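Local coordinates for multicopper oxidase (Arthrobacter sp. FB24, PDB 3GDC), which probably oxidises phenolic or related substrates at a mononuclear copper and reduces dioxygen to water at a trinuclear copper cluster, as laccases do, at residues P64-L76 / E120-H132. Residues are numbered along the deposited sequence; the frame is centred on the assembly and turned at random.
Sequences PGPTLWAREGDAL and EFDATPFGTHLYH. With CU (copper (II) ion), chain E.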
# COMPACT_ATOMS: atom_id res chain seq x y z
N PRO A 64 23.62 1.02 -2.68
CA PRO A 64 23.19 2.41 -2.44
C PRO A 64 24.39 3.28 -2.05
O PRO A 64 25.44 2.75 -1.65
CB PRO A 64 22.24 2.28 -1.23
CG PRO A 64 22.70 1.00 -0.53
CD PRO A 64 23.05 0.10 -1.68
N GLY A 65 24.19 4.60 -2.12
CA GLY A 65 25.17 5.58 -1.67
C GLY A 65 25.37 5.54 -0.16
O GLY A 65 24.79 4.71 0.53
N PRO A 66 26.26 6.40 0.35
CA PRO A 66 26.52 6.46 1.79
C PRO A 66 25.23 6.56 2.61
O PRO A 66 24.31 7.29 2.23
CB PRO A 66 27.34 7.74 1.95
CG PRO A 66 28.03 7.90 0.64
CD PRO A 66 27.11 7.34 -0.41
N THR A 67 25.17 5.83 3.71
CA THR A 67 24.07 6.01 4.65
C THR A 67 24.49 7.12 5.61
O THR A 67 25.36 6.91 6.46
CB THR A 67 23.76 4.72 5.41
OG1 THR A 67 23.44 3.68 4.46
CG2 THR A 67 22.57 4.93 6.33
N LEU A 68 23.90 8.30 5.45
CA LEU A 68 24.25 9.44 6.30
C LEU A 68 23.52 9.34 7.63
O LEU A 68 22.33 9.02 7.67
CB LEU A 68 23.93 10.77 5.59
CG LEU A 68 24.43 10.94 4.14
CD1 LEU A 68 24.02 12.31 3.64
CD2 LEU A 68 25.94 10.74 3.97
N TRP A 69 24.24 9.58 8.72
CA TRP A 69 23.67 9.50 10.06
C TRP A 69 23.90 10.83 10.79
O TRP A 69 25.00 11.36 10.79
CB TRP A 69 24.33 8.36 10.84
CG TRP A 69 23.73 8.12 12.20
CD1 TRP A 69 22.77 7.19 12.52
CD2 TRP A 69 24.01 8.83 13.41
NE1 TRP A 69 22.46 7.27 13.86
CE2 TRP A 69 23.20 8.27 14.43
CE3 TRP A 69 24.89 9.88 13.74
CZ2 TRP A 69 23.24 8.73 15.75
CZ3 TRP A 69 24.92 10.34 15.06
CH2 TRP A 69 24.10 9.76 16.05
N ALA A 70 22.84 11.37 11.38
CA ALA A 70 22.96 12.60 12.18
C ALA A 70 22.07 12.51 13.41
O ALA A 70 21.20 11.64 13.49
CB ALA A 70 22.60 13.80 11.34
N ARG A 71 22.29 13.40 14.37
CA ARG A 71 21.38 13.54 15.49
C ARG A 71 20.46 14.74 15.27
O ARG A 71 20.88 15.78 14.76
CB ARG A 71 22.17 13.69 16.78
CG ARG A 71 21.38 13.42 18.03
CD ARG A 71 21.82 14.41 19.06
NE ARG A 71 21.93 13.83 20.40
CZ ARG A 71 22.49 14.46 21.43
NH1 ARG A 71 22.97 15.69 21.27
NH2 ARG A 71 22.56 13.87 22.61
N GLU A 72 19.20 14.58 15.68
CA GLU A 72 18.18 15.62 15.54
C GLU A 72 18.73 16.98 15.96
O GLU A 72 19.29 17.13 17.05
CB GLU A 72 16.96 15.26 16.38
CG GLU A 72 15.79 16.21 16.23
CD GLU A 72 14.64 15.91 17.19
OE1 GLU A 72 14.76 15.02 18.07
OE2 GLU A 72 13.61 16.60 17.08
N GLY A 73 18.60 17.96 15.07
CA GLY A 73 19.05 19.32 15.36
C GLY A 73 20.45 19.69 14.92
O GLY A 73 20.79 20.88 14.94
N ASP A 74 21.27 18.70 14.52
CA ASP A 74 22.62 18.96 14.00
C ASP A 74 22.55 19.88 12.79
O ASP A 74 21.56 19.85 12.04
CB ASP A 74 23.34 17.66 13.55
CG ASP A 74 23.78 16.77 14.71
OD1 ASP A 74 23.74 17.15 15.91
OD2 ASP A 74 24.20 15.63 14.39
N ALA A 75 23.59 20.69 12.60
CA ALA A 75 23.73 21.48 11.39
C ALA A 75 24.48 20.61 10.39
O ALA A 75 25.55 20.08 10.71
CB ALA A 75 24.50 22.78 11.68
N LEU A 76 23.92 20.46 9.20
CA LEU A 76 24.49 19.55 8.19
C LEU A 76 25.03 20.28 6.97
O LEU A 76 24.44 21.26 6.51
CB LEU A 76 23.45 18.50 7.74
CG LEU A 76 22.68 17.72 8.81
CD1 LEU A 76 21.81 16.64 8.15
CD2 LEU A 76 23.61 17.09 9.83
N GLU A 120 23.10 22.56 2.56
CA GLU A 120 23.09 22.89 3.99
C GLU A 120 21.67 22.91 4.53
O GLU A 120 20.78 23.50 3.92
CB GLU A 120 23.73 24.27 4.22
CG GLU A 120 25.09 24.45 3.53
CD GLU A 120 25.74 25.79 3.86
OE1 GLU A 120 25.26 26.50 4.78
OE2 GLU A 120 26.75 26.13 3.19
N PHE A 121 21.46 22.24 5.66
CA PHE A 121 20.19 22.22 6.37
C PHE A 121 20.40 21.63 7.75
O PHE A 121 21.47 21.11 8.07
CB PHE A 121 19.11 21.43 5.59
CG PHE A 121 19.62 20.17 4.95
CD1 PHE A 121 19.85 19.02 5.71
CD2 PHE A 121 19.88 20.13 3.59
CE1 PHE A 121 20.32 17.85 5.11
CE2 PHE A 121 20.36 18.96 2.99
CZ PHE A 121 20.58 17.83 3.76
N ASP A 122 19.37 21.71 8.58
CA ASP A 122 19.41 21.08 9.89
C ASP A 122 18.86 19.66 9.81
O ASP A 122 18.08 19.35 8.91
CB ASP A 122 18.64 21.91 10.91
CG ASP A 122 19.34 23.24 11.22
OD1 ASP A 122 20.58 23.30 11.12
OD2 ASP A 122 18.64 24.21 11.57
N ALA A 123 19.30 18.79 10.71
CA ALA A 123 18.82 17.40 10.74
C ALA A 123 17.43 17.38 11.38
O ALA A 123 17.29 17.28 12.60
CB ALA A 123 19.80 16.51 11.50
N THR A 124 16.40 17.53 10.54
CA THR A 124 15.02 17.59 11.00
C THR A 124 14.07 17.08 9.91
O THR A 124 14.36 17.27 8.73
CB THR A 124 14.56 19.03 11.31
OG1 THR A 124 15.68 19.86 11.62
CG2 THR A 124 13.58 19.03 12.47
N PRO A 125 12.96 16.43 10.30
CA PRO A 125 12.62 15.94 11.63
C PRO A 125 13.40 14.67 11.91
O PRO A 125 14.02 14.13 11.00
CB PRO A 125 11.12 15.62 11.51
CG PRO A 125 10.97 15.22 10.07
CD PRO A 125 11.88 16.15 9.33
N PHE A 126 13.39 14.21 13.16
CA PHE A 126 13.97 12.90 13.42
C PHE A 126 13.19 11.84 12.65
O PHE A 126 11.99 11.99 12.38
CB PHE A 126 14.10 12.60 14.92
CG PHE A 126 12.83 12.14 15.61
CD1 PHE A 126 12.40 10.81 15.51
CD2 PHE A 126 12.11 13.01 16.42
CE1 PHE A 126 11.25 10.38 16.18
CE2 PHE A 126 10.95 12.59 17.09
CZ PHE A 126 10.53 11.27 16.97
N GLY A 127 13.90 10.80 12.25
CA GLY A 127 13.29 9.70 11.52
C GLY A 127 14.25 9.05 10.55
O GLY A 127 15.45 9.30 10.57
N THR A 128 13.69 8.18 9.73
CA THR A 128 14.45 7.44 8.73
C THR A 128 14.09 8.03 7.38
O THR A 128 12.92 7.99 6.97
CB THR A 128 14.10 5.95 8.82
OG1 THR A 128 14.49 5.46 10.11
CG2 THR A 128 14.76 5.14 7.72
N HIS A 129 15.10 8.60 6.72
CA HIS A 129 14.88 9.33 5.48
C HIS A 129 15.82 8.80 4.39
O HIS A 129 16.43 7.73 4.54
CB HIS A 129 15.06 10.84 5.70
CG HIS A 129 14.34 11.37 6.90
ND1 HIS A 129 12.96 11.34 7.02
CD2 HIS A 129 14.80 11.96 8.04
CE1 HIS A 129 12.61 11.87 8.18
NE2 HIS A 129 13.70 12.26 8.81
N LEU A 130 15.91 9.54 3.29
CA LEU A 130 16.69 9.14 2.13
C LEU A 130 17.03 10.37 1.31
O LEU A 130 16.51 11.47 1.56
CB LEU A 130 15.92 8.10 1.28
CG LEU A 130 14.62 8.52 0.56
CD1 LEU A 130 14.42 7.67 -0.74
CD2 LEU A 130 13.40 8.42 1.43
N TYR A 131 17.91 10.18 0.34
CA TYR A 131 18.25 11.21 -0.62
C TYR A 131 18.42 10.54 -1.98
O TYR A 131 18.71 9.33 -2.07
CB TYR A 131 19.52 11.98 -0.19
CG TYR A 131 20.78 11.12 -0.13
CD1 TYR A 131 21.59 10.96 -1.26
CD2 TYR A 131 21.13 10.45 1.04
CE1 TYR A 131 22.74 10.17 -1.22
CE2 TYR A 131 22.28 9.63 1.10
CZ TYR A 131 23.07 9.51 -0.04
OH TYR A 131 24.19 8.71 -0.01
N HIS A 132 18.22 11.30 -3.05
CA HIS A 132 18.43 10.78 -4.40
C HIS A 132 18.56 11.91 -5.40
O HIS A 132 18.25 13.06 -5.09
CB HIS A 132 17.31 9.81 -4.81
CG HIS A 132 15.93 10.40 -4.77
ND1 HIS A 132 15.44 11.21 -5.78
CD2 HIS A 132 14.95 10.30 -3.85
CE1 HIS A 132 14.21 11.59 -5.47
NE2 HIS A 132 13.89 11.05 -4.31
CU CU E . 12.10 11.02 -3.25
O HOH W 1 12.26 16.29 14.86
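A chi1 of 63° sets CG of Tyr131 between the backbone N and the carbonyl carbon, and the ring reaches across to Pro66, while Leu76, whose CG lies anti to its carbonyl carbon (chi1 -50°), lays CD1 against Ala123 CB and, at 3.6 Å, Phe121 CE1. Both meetings lie within a cupredoxin-like domain, a Greek-key beta sandwich: strand 75-82, joined to strand 67-71 by the type II turn Arg71-Asp74, pairs antiparallel with strand 116-122, whereas strand 127-132 reaches the start of 64-76 through the Tyr131 side chain. Leu76 and Phe121 form an antiparallel hydrogen-bonded pair, Leu76 N to Phe121 O at 2.8 Å. Ala123 continues the grip on the turn: its N donates to Asp74 O, and its O receives Gly73 N at 2.9 Å in a nearly straight bond (175°). Ala70 CB lies 3.9 Å from Ala123 CB. OE1 of Glu72 accepts from the backbone N of Lys155, and a water joins OE2 to Phe126 N. Beyond Tyr131, His132 binds a copper ion through NE2 (2.1 Å), together with His93 and His271 of the second subunit. Leu68 CG meets Tyr131 CE2 obliquely at 3.9 Å, and the Tyr131 hydroxyl donates to a lone pair of Pro66 O at 2.7 Å, in the carbonyl plane.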